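Local atomic coordinates of galactose-binding lectin (Arachis hypogaea, PDB entry 2DVA), a protein that binds D-galactose as a homotetrameric legume lectin whose carbohydrate-binding domain also carries manganese and calcium ions. Residues E2-N7 with W223-T228; F65-S70 with V163-D168; F87-E92 with E200-G205; P16-Q21 with G44-A49; V138-N143 with I188-D193. All blocks are in the same frame, centred on the assembly; numbering follows the deposited sequence.

The five contacts lie in one legume lectin domain built from two antiparallel sheets packed face to face. Interactions 1 and 2 join neighbouring strands of one sheet: strand 217-229 pairs with strand 2-8 and also with strand 64-74, which in turn pairs with 160-168. Interactions 3 and 4, with centres about 11 Å apart, do the same in the other sheet, where strand 201-209 lies between 84-91 and 43-53. Interaction 5 spans the two sheets. Along the chain, interaction 4 closes before interactions 2, 3 and 5 begin, while interaction 1 encloses them all. Rings of interactions 1, 2 and 3, with Tyr48 of interaction 4 against Phe6, join the sheets into one sandwich core.

Interaction 1: E2-N7 with W223-T228; sequences ETVSFN and WSFTST
Phe6 lays its ring across Phe225 and drives one edge into the face of the Trp223 indole. The bump on one strand fills the hollow between two large groups on the other: Phe225 CB sits over one face of the Phe6 ring, 3.4 Å from CZ, while Phe6 CE1 stands 3.7 Å from Trp223 CD2. This edge-to-face pair has its planes at 81°. The Phe225 ring runs nearly parallel to that of Phe6 but slides aside, with little overlap. Phe6 CG lies between its backbone N and carbonyl carbon (chi1 55°), which swings the ring over the neighbouring strand. Farther along this aromatic side, the small Ser227 sits beside Val4, its OG 3.4 Å from Val4 CB.

The other face carries small polar residues. Thr3 and Thr228 meet at their hydroxyls, Thr228 OG1 donating to Thr3 OG1 over 2.8 Å; in a second subunit Asp184 and Ile185 bind these same two oxygens. The backbones run antiparallel, Ser227 N reaching Val4 O at 2.7 Å. A water joins Glu2 O to Ser227 OG. The chemistry is thus two-sided: aromatic groups suit the interior between the sheets, and short hydroxyl side chains suit a face that meets another subunit.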
# COMPACT_ATOMS: atom_id res chain seq x y z
N GLU A 2 -10.77 -10.89 -1.35
CA GLU A 2 -10.29 -11.01 0.02
C GLU A 2 -8.77 -10.98 -0.03
O GLU A 2 -8.13 -11.92 -0.51
CB GLU A 2 -10.78 -12.32 0.63
CG GLU A 2 -10.29 -12.57 2.04
CD GLU A 2 -10.93 -13.78 2.66
OE1 GLU A 2 -12.17 -13.76 2.86
OE2 GLU A 2 -10.21 -14.77 2.95
N THR A 3 -8.20 -9.90 0.48
CA THR A 3 -6.76 -9.71 0.44
C THR A 3 -6.05 -9.60 1.78
O THR A 3 -6.55 -8.99 2.73
CB THR A 3 -6.43 -8.46 -0.39
OG1 THR A 3 -6.80 -8.70 -1.76
CG2 THR A 3 -4.94 -8.11 -0.31
N VAL A 4 -4.87 -10.22 1.85
CA VAL A 4 -4.03 -10.18 3.03
C VAL A 4 -2.69 -9.65 2.55
O VAL A 4 -2.07 -10.21 1.64
CB VAL A 4 -3.82 -11.59 3.64
CG1 VAL A 4 -2.88 -11.49 4.84
CG2 VAL A 4 -5.15 -12.18 4.07
N SER A 5 -2.25 -8.54 3.13
CA SER A 5 -0.98 -7.95 2.72
C SER A 5 -0.27 -7.26 3.87
O SER A 5 -0.87 -6.52 4.64
CB SER A 5 -1.18 -6.95 1.58
OG SER A 5 -1.93 -5.84 2.03
N PHE A 6 1.03 -7.52 3.98
CA PHE A 6 1.83 -6.92 5.02
C PHE A 6 3.23 -6.66 4.48
O PHE A 6 3.56 -7.10 3.37
CB PHE A 6 1.87 -7.81 6.26
CG PHE A 6 2.33 -9.22 6.01
CD1 PHE A 6 3.68 -9.52 5.85
CD2 PHE A 6 1.40 -10.27 6.00
CE1 PHE A 6 4.10 -10.84 5.70
CE2 PHE A 6 1.82 -11.59 5.84
CZ PHE A 6 3.17 -11.88 5.70
N ASN A 7 4.03 -5.94 5.25
CA ASN A 7 5.38 -5.62 4.83
C ASN A 7 6.26 -5.34 6.04
O ASN A 7 6.16 -4.28 6.66
CB ASN A 7 5.35 -4.41 3.89
CG ASN A 7 6.74 -3.88 3.58
OD1 ASN A 7 7.66 -4.64 3.30
ND2 ASN A 7 6.88 -2.56 3.60
N TRP A 223 10.39 -8.97 4.84
CA TRP A 223 9.36 -9.82 4.26
C TRP A 223 8.08 -9.04 3.94
O TRP A 223 7.51 -8.41 4.83
CB TRP A 223 9.04 -10.97 5.23
CG TRP A 223 8.07 -12.00 4.70
CD1 TRP A 223 7.85 -12.32 3.39
CD2 TRP A 223 7.23 -12.87 5.47
NE1 TRP A 223 6.93 -13.33 3.30
CE2 TRP A 223 6.53 -13.69 4.56
CE3 TRP A 223 7.00 -13.04 6.84
CZ2 TRP A 223 5.62 -14.67 4.97
CZ3 TRP A 223 6.09 -14.02 7.26
CH2 TRP A 223 5.41 -14.82 6.33
N SER A 224 7.66 -9.07 2.68
CA SER A 224 6.43 -8.42 2.25
C SER A 224 5.57 -9.51 1.62
O SER A 224 6.09 -10.47 1.05
CB SER A 224 6.70 -7.28 1.26
OG SER A 224 7.33 -7.72 0.07
N PHE A 225 4.25 -9.37 1.72
CA PHE A 225 3.36 -10.40 1.21
C PHE A 225 1.98 -9.85 0.86
O PHE A 225 1.46 -8.96 1.54
CB PHE A 225 3.26 -11.51 2.28
CG PHE A 225 2.21 -12.56 2.00
CD1 PHE A 225 0.86 -12.31 2.23
CD2 PHE A 225 2.59 -13.83 1.55
CE1 PHE A 225 -0.11 -13.30 2.02
CE2 PHE A 225 1.63 -14.83 1.34
CZ PHE A 225 0.28 -14.56 1.58
N THR A 226 1.41 -10.37 -0.22
CA THR A 226 0.08 -9.98 -0.63
C THR A 226 -0.59 -11.19 -1.25
O THR A 226 -0.05 -11.79 -2.18
CB THR A 226 0.04 -8.86 -1.69
OG1 THR A 226 0.70 -7.69 -1.20
CG2 THR A 226 -1.41 -8.51 -2.00
N SER A 227 -1.76 -11.53 -0.73
CA SER A 227 -2.51 -12.65 -1.26
C SER A 227 -3.92 -12.13 -1.52
O SER A 227 -4.45 -11.33 -0.76
CB SER A 227 -2.56 -13.81 -0.27
OG SER A 227 -3.25 -13.45 0.91
N THR A 228 -4.51 -12.58 -2.62
CA THR A 228 -5.85 -12.17 -2.97
C THR A 228 -6.65 -13.40 -3.36
O THR A 228 -6.21 -14.21 -4.17
CB THR A 228 -5.83 -11.16 -4.13
OG1 THR A 228 -5.23 -9.94 -3.69
CG2 THR A 228 -7.23 -10.87 -4.63
O HOH W 1 -6.05 -13.51 0.45

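Interaction 2: F65-S70 with V163-D168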
# COMPACT_ATOMS: atom_id res chain seq x y z
N PHE A 65 -0.71 -15.32 -4.78
CA PHE A 65 0.05 -14.46 -3.88
C PHE A 65 1.39 -14.03 -4.46
O PHE A 65 1.97 -14.70 -5.31
CB PHE A 65 0.23 -15.10 -2.48
CG PHE A 65 1.11 -16.33 -2.43
CD1 PHE A 65 2.48 -16.25 -2.66
CD2 PHE A 65 0.56 -17.57 -2.11
CE1 PHE A 65 3.29 -17.39 -2.56
CE2 PHE A 65 1.36 -18.71 -2.01
CZ PHE A 65 2.73 -18.61 -2.24
N LEU A 66 1.82 -12.86 -4.02
CA LEU A 66 3.09 -12.28 -4.41
C LEU A 66 3.76 -12.02 -3.08
O LEU A 66 3.15 -11.46 -2.18
CB LEU A 66 2.90 -10.96 -5.15
CG LEU A 66 4.19 -10.21 -5.47
CD1 LEU A 66 5.02 -11.02 -6.46
CD2 LEU A 66 3.86 -8.84 -6.05
N THR A 67 5.01 -12.45 -2.96
CA THR A 67 5.73 -12.25 -1.71
C THR A 67 7.23 -12.17 -2.00
O THR A 67 7.74 -12.84 -2.90
CB THR A 67 5.44 -13.42 -0.71
OG1 THR A 67 6.06 -13.15 0.55
CG2 THR A 67 5.96 -14.74 -1.26
N SER A 68 7.93 -11.33 -1.26
CA SER A 68 9.36 -11.22 -1.45
C SER A 68 10.00 -11.04 -0.09
O SER A 68 9.41 -10.45 0.81
CB SER A 68 9.71 -10.05 -2.38
OG SER A 68 9.47 -8.81 -1.75
N PHE A 69 11.20 -11.57 0.06
CA PHE A 69 11.89 -11.47 1.33
C PHE A 69 13.39 -11.53 1.10
O PHE A 69 13.84 -11.91 0.02
CB PHE A 69 11.44 -12.61 2.24
CG PHE A 69 11.53 -13.97 1.60
CD1 PHE A 69 12.74 -14.67 1.56
CD2 PHE A 69 10.40 -14.57 1.04
CE1 PHE A 69 12.82 -15.93 0.98
CE2 PHE A 69 10.47 -15.83 0.46
CZ PHE A 69 11.69 -16.51 0.43
N SER A 70 14.16 -11.13 2.10
CA SER A 70 15.61 -11.18 1.98
C SER A 70 16.17 -11.87 3.21
O SER A 70 15.67 -11.69 4.32
CB SER A 70 16.21 -9.77 1.85
OG SER A 70 16.13 -9.06 3.08
N VAL A 163 14.58 -12.62 -2.59
CA VAL A 163 13.75 -13.62 -3.23
C VAL A 163 12.36 -13.07 -3.51
O VAL A 163 11.79 -12.35 -2.69
CB VAL A 163 13.62 -14.89 -2.34
CG1 VAL A 163 12.73 -15.93 -3.02
CG2 VAL A 163 15.00 -15.48 -2.05
N THR A 164 11.83 -13.39 -4.68
CA THR A 164 10.48 -12.98 -5.05
C THR A 164 9.76 -14.24 -5.48
O THR A 164 10.26 -15.02 -6.29
CB THR A 164 10.47 -11.98 -6.22
OG1 THR A 164 11.17 -10.79 -5.85
CG2 THR A 164 9.03 -11.61 -6.58
N VAL A 165 8.58 -14.46 -4.91
CA VAL A 165 7.79 -15.64 -5.23
C VAL A 165 6.40 -15.24 -5.72
O VAL A 165 5.77 -14.33 -5.18
CB VAL A 165 7.64 -16.56 -3.99
CG1 VAL A 165 6.77 -17.77 -4.34
CG2 VAL A 165 9.01 -17.02 -3.50
N ILE A 166 5.93 -15.93 -6.75
CA ILE A 166 4.61 -15.68 -7.31
C ILE A 166 3.85 -17.00 -7.40
O ILE A 166 4.35 -17.97 -7.97
CB ILE A 166 4.67 -15.11 -8.75
CG1 ILE A 166 5.35 -13.75 -8.77
CG2 ILE A 166 3.26 -15.00 -9.32
CD1 ILE A 166 5.48 -13.18 -10.17
N TYR A 167 2.65 -17.04 -6.84
CA TYR A 167 1.83 -18.24 -6.97
C TYR A 167 0.60 -17.84 -7.76
O TYR A 167 -0.21 -17.02 -7.31
CB TYR A 167 1.40 -18.79 -5.61
CG TYR A 167 0.60 -20.06 -5.76
CD1 TYR A 167 1.21 -21.26 -6.15
CD2 TYR A 167 -0.79 -20.06 -5.59
CE1 TYR A 167 0.46 -22.42 -6.37
CE2 TYR A 167 -1.54 -21.21 -5.80
CZ TYR A 167 -0.91 -22.38 -6.19
OH TYR A 167 -1.67 -23.51 -6.40
N ASP A 168 0.46 -18.39 -8.96
CA ASP A 168 -0.69 -18.10 -9.80
C ASP A 168 -1.67 -19.26 -9.61
O ASP A 168 -1.45 -20.36 -10.10
CB ASP A 168 -0.26 -18.01 -11.26
CG ASP A 168 -1.43 -17.84 -12.18
OD1 ASP A 168 -2.11 -16.80 -12.08
OD2 ASP A 168 -1.67 -18.75 -13.00
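Six backbone hydrogen bonds tie Phe65, Thr67 and Phe69 to Tyr167, Val165 and Val163, two bonds to each antiparallel pair. Val165 N to Thr67 O is short, at 2.7 Å, and nearly straight at nitrogen (170°); Tyr167 N reaches Phe65 O at 2.9 Å, equally straight. The hydroxyl of Thr67 turns instead to Ser224 and Trp223 on the neighbouring strand 217-229, and Tyr167 OH bonds to Val192 O.

From this ladder the hydrogen-bonded pairs send their side chains into the interior. Phe65 CG lies between its own backbone N and carbonyl carbon (chi1 68°), a torsion that folds the ring over the partner strand. There Tyr167 CB sits above the centre of one face, 3.6 Å from the ring centroid, and Val165 CG1 meets the edge. Phe69 uses a similar torsion (chi1 51°) to place its ring over Val163, whose CB is 3.6 Å from Phe69 CE1. A beta-branched valine suits this place because it fills the width beneath the ring without a long chain. Between the two rings, Thr67 CG2 touches Val165 CB at 3.7 Å.

On the other face Leu66 CD1 rests alongside Ile166 CG1, 3.6 Å away, and both residues pack on Ala177 of a second subunit. The antiparallel pair is part of the back sheet of the legume lectin jelly roll, one face in the core between the sheets and the other against a second subunit.

Interaction 3: F87-E92 with E200-G205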
# COMPACT_ATOMS: atom_id res chain seq x y z
N PHE A 87 11.23 -21.35 3.24
CA PHE A 87 10.04 -20.51 3.28
C PHE A 87 8.93 -21.54 3.12
O PHE A 87 8.86 -22.21 2.09
CB PHE A 87 10.04 -19.53 2.09
CG PHE A 87 8.72 -18.86 1.84
CD1 PHE A 87 8.12 -18.07 2.83
CD2 PHE A 87 8.06 -19.02 0.63
CE1 PHE A 87 6.88 -17.46 2.60
CE2 PHE A 87 6.82 -18.42 0.40
CZ PHE A 87 6.23 -17.64 1.39
N PHE A 88 8.07 -21.68 4.12
CA PHE A 88 7.02 -22.69 4.01
C PHE A 88 5.60 -22.22 4.29
O PHE A 88 5.37 -21.12 4.80
CB PHE A 88 7.34 -23.89 4.91
CG PHE A 88 7.29 -23.59 6.40
CD1 PHE A 88 8.17 -22.68 6.98
CD2 PHE A 88 6.37 -24.24 7.21
CE1 PHE A 88 8.13 -22.42 8.35
CE2 PHE A 88 6.32 -23.99 8.59
CZ PHE A 88 7.20 -23.07 9.16
N ILE A 89 4.67 -23.09 3.92
CA ILE A 89 3.24 -22.86 4.09
C ILE A 89 2.73 -24.15 4.72
O ILE A 89 3.05 -25.24 4.25
CB ILE A 89 2.56 -22.69 2.73
CG1 ILE A 89 3.40 -21.76 1.85
CG2 ILE A 89 1.15 -22.12 2.92
CD1 ILE A 89 2.89 -21.66 0.44
N ALA A 90 1.93 -24.05 5.77
CA ALA A 90 1.45 -25.24 6.44
C ALA A 90 0.17 -25.00 7.24
O ALA A 90 -0.28 -23.85 7.38
CB ALA A 90 2.57 -25.76 7.37
N PRO A 91 -0.44 -26.09 7.76
CA PRO A 91 -1.67 -25.99 8.55
C PRO A 91 -1.47 -24.93 9.62
O PRO A 91 -0.36 -24.78 10.16
CB PRO A 91 -1.81 -27.39 9.14
CG PRO A 91 -1.25 -28.25 8.06
CD PRO A 91 -0.01 -27.49 7.63
N GLU A 92 -2.52 -24.18 9.92
CA GLU A 92 -2.42 -23.11 10.89
C GLU A 92 -1.90 -23.55 12.26
O GLU A 92 -1.37 -22.73 13.01
CB GLU A 92 -3.76 -22.39 11.04
CG GLU A 92 -4.86 -23.23 11.66
CD GLU A 92 -6.20 -22.50 11.68
OE1 GLU A 92 -6.27 -21.41 12.28
OE2 GLU A 92 -7.17 -23.02 11.09
N GLU A 200 -7.71 -25.25 4.05
CA GLU A 200 -8.15 -23.91 3.67
C GLU A 200 -7.42 -22.80 4.43
O GLU A 200 -7.12 -21.75 3.87
CB GLU A 200 -9.65 -23.78 3.89
CG GLU A 200 -10.46 -24.74 3.05
CD GLU A 200 -11.87 -24.91 3.55
OE1 GLU A 200 -12.68 -23.97 3.39
OE2 GLU A 200 -12.16 -25.98 4.12
N ARG A 201 -7.15 -23.02 5.71
CA ARG A 201 -6.45 -22.02 6.50
C ARG A 201 -5.04 -22.51 6.78
O ARG A 201 -4.84 -23.63 7.24
CB ARG A 201 -7.18 -21.75 7.82
CG ARG A 201 -8.70 -21.79 7.68
CD ARG A 201 -9.39 -20.81 8.60
NE ARG A 201 -8.77 -20.73 9.92
CZ ARG A 201 -9.17 -19.91 10.88
NH1 ARG A 201 -10.20 -19.10 10.66
NH2 ARG A 201 -8.53 -19.88 12.04
N VAL A 202 -4.06 -21.66 6.50
CA VAL A 202 -2.65 -22.01 6.69
C VAL A 202 -1.87 -20.85 7.27
O VAL A 202 -2.39 -19.76 7.46
CB VAL A 202 -1.98 -22.37 5.34
CG1 VAL A 202 -2.71 -23.52 4.67
CG2 VAL A 202 -1.97 -21.15 4.42
N LYS A 203 -0.59 -21.09 7.55
CA LYS A 203 0.29 -20.05 8.04
C LYS A 203 1.56 -20.06 7.20
O LYS A 203 2.02 -21.13 6.76
CB LYS A 203 0.62 -20.25 9.52
CG LYS A 203 -0.40 -19.59 10.44
CD LYS A 203 0.01 -19.65 11.90
CE LYS A 203 -1.12 -19.11 12.77
NZ LYS A 203 -0.81 -19.18 14.22
N PHE A 204 2.09 -18.88 6.94
CA PHE A 204 3.31 -18.72 6.16
C PHE A 204 4.44 -18.34 7.10
O PHE A 204 4.21 -17.65 8.10
CB PHE A 204 3.15 -17.61 5.12
CG PHE A 204 2.20 -17.94 3.99
CD1 PHE A 204 0.82 -17.87 4.18
CD2 PHE A 204 2.68 -18.29 2.74
CE1 PHE A 204 -0.06 -18.15 3.13
CE2 PHE A 204 1.81 -18.58 1.68
CZ PHE A 204 0.43 -18.50 1.88
N GLY A 205 5.65 -18.78 6.80
CA GLY A 205 6.78 -18.44 7.66
C GLY A 205 8.11 -18.95 7.16
O GLY A 205 8.25 -19.36 6.01
O HOH W 2 -5.54 -25.09 9.17
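Glu92 and Arg201 join through a side-on salt bridge at the end of the paired strands. Arg201 NH2 meets Glu92 OE1 at 2.7 Å, in the guanidinium plane and on the syn lone pair, with a nearly straight N-H...O angle of 172°. The second arm, Arg201 NE to Glu92 OE2, is 3.0 Å long and enters tilted from both flat groups, whose planes stand 38° apart. Glu92 starts from a torsion with CG between backbone N and carbonyl carbon (chi1 67°) and then runs extended, carrying its carboxylate across the strand. Arg201 bends at chi2 and chi3 to bring its nitrogens round to it. A water bridges Glu92 N and OE2 to Arg201 O, just past the last direct strand bonds, those of Ala90 with Lys203.

Lys203 lays its methylene chain beside Glu92 O, CD lying 3.6 Å from that oxygen, and its ammonium reaches past strand 43-53 to Asn19 of strand 18-22.

Deeper in, Phe88 and Ala90 pair with Gly205 and Lys203 through four backbone hydrogen bonds. Ile89 stands next to Phe204, its CG2 over the ring face and its CD1 3.5 Å from CE2; with CG2 anti to the backbone N, this branch also reaches Val202 CG2 at 3.6 Å. Phe88 CE1 comes 3.7 Å from Gly205 C; glycine readily takes the fully extended backbone found here, letting the ring lie close to the chain. The contact therefore grades from a buried, largely apolar interior to a charged, partly exposed end, where two bonds and a water would hold the guanidinium and carboxylate in a fixed orientation.

Interaction 4: P16-Q21 with G44-A49; sequences PAINFQ and GRVLYA
Gln21 OE1 takes two hydrogen bonds from Arg45, one from NH2 at 2.8 Å and one from NE at 2.9 Å. Both converge on a single oxygen, so the N-H...O angles are bent, at 136° and 138°. The amide and guanidinium planes lie within 20° of each other, and Leu47 CD1 lies over one face of the Gln21 amide, 3.8 Å from CD. With Gln21 extended beyond CG, its amide reaches the guanidinium; Thr94 binds both Gln21 NE2 and Arg45 NH2, which, with Gly107 O at Arg45 NH1, probably fixes the rotation of both groups. Long polar side chains suit this closely knit end because they satisfy one another beside the strands.

On the opposite face Ile18, Phe20 and Val46 form a hydrocarbon patch, with Phe20 CE1 3.9 Å from Val46 CG2.

The other end is irregular and nearer solvent, with Pro16, Asn19 and Ala49 partly exposed. Ala17 O accepts from Ala49 N at 2.8 Å, but from well above the carbonyl plane. Small alanines suit this place, where the two chains come close beyond the strands. Asn19 OD1 binds Lys203, while Pro16 meets Arg201 of a third subunit. The pair closes one edge of the seven-stranded sheet of the legume lectin fold, strand 18-22 being outermost within this chain.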
# COMPACT_ATOMS: atom_id res chain seq x y z
N PRO A 16 2.94 -8.70 17.96
CA PRO A 16 1.88 -9.71 17.90
C PRO A 16 1.63 -10.34 16.53
O PRO A 16 1.00 -11.39 16.43
CB PRO A 16 0.65 -8.95 18.42
CG PRO A 16 0.94 -7.53 18.00
CD PRO A 16 2.40 -7.39 18.34
N ALA A 17 2.14 -9.71 15.48
CA ALA A 17 1.94 -10.24 14.14
C ALA A 17 2.89 -11.39 13.80
O ALA A 17 2.80 -11.97 12.72
CB ALA A 17 2.08 -9.12 13.11
N ILE A 18 3.78 -11.73 14.73
CA ILE A 18 4.74 -12.81 14.49
C ILE A 18 4.80 -13.88 15.58
O ILE A 18 4.99 -13.58 16.76
CB ILE A 18 6.15 -12.26 14.31
CG1 ILE A 18 6.18 -11.24 13.17
CG2 ILE A 18 7.10 -13.39 14.00
CD1 ILE A 18 7.51 -10.55 13.01
N ASN A 19 4.62 -15.14 15.17
CA ASN A 19 4.68 -16.26 16.10
C ASN A 19 6.10 -16.82 16.03
O ASN A 19 6.58 -17.17 14.95
CB ASN A 19 3.70 -17.37 15.68
CG ASN A 19 2.25 -16.99 15.90
OD1 ASN A 19 1.36 -17.51 15.22
ND2 ASN A 19 2.00 -16.11 16.87
N PHE A 20 6.77 -16.89 17.17
CA PHE A 20 8.13 -17.42 17.23
C PHE A 20 8.10 -18.85 17.76
O PHE A 20 7.45 -19.13 18.77
CB PHE A 20 9.00 -16.56 18.17
CG PHE A 20 9.18 -15.15 17.70
CD1 PHE A 20 10.09 -14.84 16.70
CD2 PHE A 20 8.42 -14.11 18.25
CE1 PHE A 20 10.26 -13.53 16.25
CE2 PHE A 20 8.57 -12.80 17.80
CZ PHE A 20 9.50 -12.51 16.79
N GLN A 21 8.77 -19.76 17.07
CA GLN A 21 8.83 -21.15 17.49
C GLN A 21 10.27 -21.62 17.58
O GLN A 21 11.07 -21.37 16.68
CB GLN A 21 8.09 -22.06 16.50
CG GLN A 21 6.65 -21.66 16.20
CD GLN A 21 5.91 -22.72 15.41
OE1 GLN A 21 6.45 -23.31 14.47
NE2 GLN A 21 4.66 -22.97 15.78
N GLY A 44 14.59 -23.22 14.59
CA GLY A 44 13.90 -21.98 14.87
C GLY A 44 12.98 -21.70 13.70
O GLY A 44 13.35 -21.95 12.55
N ARG A 45 11.78 -21.20 13.98
CA ARG A 45 10.83 -20.90 12.93
C ARG A 45 10.06 -19.65 13.30
O ARG A 45 9.87 -19.35 14.48
CB ARG A 45 9.85 -22.07 12.71
CG ARG A 45 10.48 -23.45 12.87
CD ARG A 45 9.63 -24.57 12.24
NE ARG A 45 8.20 -24.48 12.54
CZ ARG A 45 7.31 -25.38 12.14
NH1 ARG A 45 7.70 -26.43 11.42
NH2 ARG A 45 6.02 -25.21 12.42
N VAL A 46 9.64 -18.91 12.29
CA VAL A 46 8.89 -17.69 12.50
C VAL A 46 7.68 -17.78 11.58
O VAL A 46 7.80 -18.20 10.43
CB VAL A 46 9.77 -16.46 12.15
CG1 VAL A 46 9.77 -16.20 10.64
CG2 VAL A 46 9.29 -15.27 12.92
N LEU A 47 6.52 -17.40 12.09
CA LEU A 47 5.29 -17.44 11.30
C LEU A 47 4.49 -16.15 11.40
O LEU A 47 4.50 -15.48 12.43
CB LEU A 47 4.40 -18.59 11.78
CG LEU A 47 4.93 -20.02 11.71
CD1 LEU A 47 4.09 -20.91 12.62
CD2 LEU A 47 4.89 -20.51 10.27
N TYR A 48 3.82 -15.79 10.32
CA TYR A 48 2.97 -14.62 10.34
C TYR A 48 1.80 -15.10 11.21
O TYR A 48 1.11 -16.04 10.85
CB TYR A 48 2.47 -14.29 8.93
CG TYR A 48 1.53 -13.12 8.89
CD1 TYR A 48 1.94 -11.86 9.35
CD2 TYR A 48 0.23 -13.26 8.42
CE1 TYR A 48 1.06 -10.78 9.33
CE2 TYR A 48 -0.65 -12.18 8.39
CZ TYR A 48 -0.22 -10.95 8.85
OH TYR A 48 -1.09 -9.88 8.82
N ALA A 49 1.61 -14.46 12.36
CA ALA A 49 0.58 -14.86 13.32
C ALA A 49 -0.81 -15.16 12.78
O ALA A 49 -1.45 -16.11 13.22
CB ALA A 49 0.49 -13.81 14.43

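Interaction 5: V138-N143 with I188-D193; sequences VGIDVN and IAQVVD
Strands 138-141 and 188-191 run almost parallel, 11° apart, with axes 7.7 Å from each other at closest approach. That spacing is too wide for backbone pairing and marks a face-to-face contact between the two sheets of the legume lectin sandwich, bridged by side chains rather than by backbone bonds. Val138, Ile140 and Val142 point toward the other segment, and so do Ile188, Gln190 and Val192, so that alternate residues of each chain face the core.

Ile140 is the central knob. Its CG1 branch meets Ile188 CD1 at 4.0 Å, while CG2, anti to the backbone N, reaches the other way to Gln190 CB at 3.9 Å and Val192 CG2 at 4.1 Å. Branched aliphatic residues suit this layer because their two arms fill gaps on both sides without polar groups to satisfy. Gln190 lends its CB to the packing and bends at chi2 (66°), taking its amide away to donate from NE2 to Val191 O. Gly139, across the strand from this layer, lies on the side of the manganese site, where its backbone pairs with the ligand Glu121.

Ile188, its CG1 anti to the backbone N (chi1 -176°), extends over strand 138-141, and its terminal CD1 stops 3.7 Å from Val138 O.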
# COMPACT_ATOMS: atom_id res chain seq x y z
N VAL A 138 18.23 -24.56 -4.54
CA VAL A 138 16.93 -24.02 -4.17
C VAL A 138 15.98 -25.14 -4.60
O VAL A 138 16.10 -25.68 -5.71
CB VAL A 138 16.58 -22.72 -4.95
CG1 VAL A 138 15.17 -22.24 -4.56
CG2 VAL A 138 17.59 -21.63 -4.64
N GLY A 139 15.06 -25.51 -3.72
CA GLY A 139 14.14 -26.58 -4.06
C GLY A 139 12.71 -26.26 -3.72
O GLY A 139 12.43 -25.41 -2.87
N ILE A 140 11.78 -26.92 -4.41
CA ILE A 140 10.37 -26.73 -4.16
C ILE A 140 9.94 -28.01 -3.47
O ILE A 140 10.05 -29.10 -4.04
CB ILE A 140 9.57 -26.57 -5.47
CG1 ILE A 140 10.04 -25.31 -6.19
CG2 ILE A 140 8.07 -26.53 -5.17
CD1 ILE A 140 9.93 -24.05 -5.37
N ASP A 141 9.48 -27.89 -2.23
CA ASP A 141 9.09 -29.05 -1.45
C ASP A 141 7.58 -29.19 -1.26
O ASP A 141 6.88 -28.20 -1.06
CB ASP A 141 9.76 -29.01 -0.08
CG ASP A 141 11.28 -28.94 -0.16
OD1 ASP A 141 11.85 -29.19 -1.25
OD2 ASP A 141 11.90 -28.64 0.88
N VAL A 142 7.10 -30.42 -1.31
CA VAL A 142 5.69 -30.71 -1.11
C VAL A 142 5.61 -31.88 -0.14
O VAL A 142 5.79 -33.03 -0.53
CB VAL A 142 4.98 -31.08 -2.43
CG1 VAL A 142 3.50 -31.34 -2.16
CG2 VAL A 142 5.12 -29.94 -3.42
N ASN A 143 5.35 -31.56 1.13
CA ASN A 143 5.25 -32.55 2.20
C ASN A 143 6.52 -33.38 2.39
O ASN A 143 6.47 -34.46 2.96
CB ASN A 143 4.07 -33.49 1.94
CG ASN A 143 2.73 -32.79 2.00
OD1 ASN A 143 2.51 -31.93 2.84
ND2 ASN A 143 1.83 -33.17 1.10
N ILE A 188 13.31 -21.09 -10.35
CA ILE A 188 12.76 -22.43 -10.32
C ILE A 188 11.24 -22.28 -10.19
O ILE A 188 10.76 -21.41 -9.46
CB ILE A 188 13.32 -23.26 -9.14
CG1 ILE A 188 12.79 -24.69 -9.22
CG2 ILE A 188 12.98 -22.60 -7.80
CD1 ILE A 188 13.47 -25.65 -8.25
N ALA A 189 10.50 -23.09 -10.94
CA ALA A 189 9.05 -23.02 -10.92
C ALA A 189 8.46 -24.42 -10.95
O ALA A 189 8.99 -25.31 -11.62
CB ALA A 189 8.54 -22.20 -12.11
N GLN A 190 7.37 -24.62 -10.24
CA GLN A 190 6.73 -25.93 -10.17
C GLN A 190 5.24 -25.80 -9.98
O GLN A 190 4.78 -25.00 -9.17
CB GLN A 190 7.31 -26.73 -9.01
CG GLN A 190 6.65 -28.08 -8.78
CD GLN A 190 6.88 -29.04 -9.92
OE1 GLN A 190 8.02 -29.28 -10.32
NE2 GLN A 190 5.81 -29.61 -10.46
N VAL A 191 4.48 -26.59 -10.72
CA VAL A 191 3.03 -26.60 -10.59
C VAL A 191 2.75 -27.32 -9.27
O VAL A 191 3.16 -28.47 -9.11
CB VAL A 191 2.36 -27.37 -11.76
CG1 VAL A 191 0.88 -27.58 -11.47
CG2 VAL A 191 2.53 -26.61 -13.07
N VAL A 192 2.09 -26.65 -8.34
CA VAL A 192 1.74 -27.24 -7.05
C VAL A 192 0.30 -26.84 -6.69
O VAL A 192 -0.00 -25.65 -6.58
CB VAL A 192 2.67 -26.76 -5.91
CG1 VAL A 192 2.35 -27.52 -4.63
CG2 VAL A 192 4.13 -26.96 -6.30
N ASP A 193 -0.57 -27.83 -6.51
CA ASP A 193 -1.97 -27.57 -6.18
C ASP A 193 -2.14 -27.38 -4.67
O ASP A 193 -2.37 -28.35 -3.95
CB ASP A 193 -2.84 -28.74 -6.63
CG ASP A 193 -4.33 -28.43 -6.56
OD1 ASP A 193 -4.70 -27.42 -5.94
OD2 ASP A 193 -5.12 -29.21 -7.13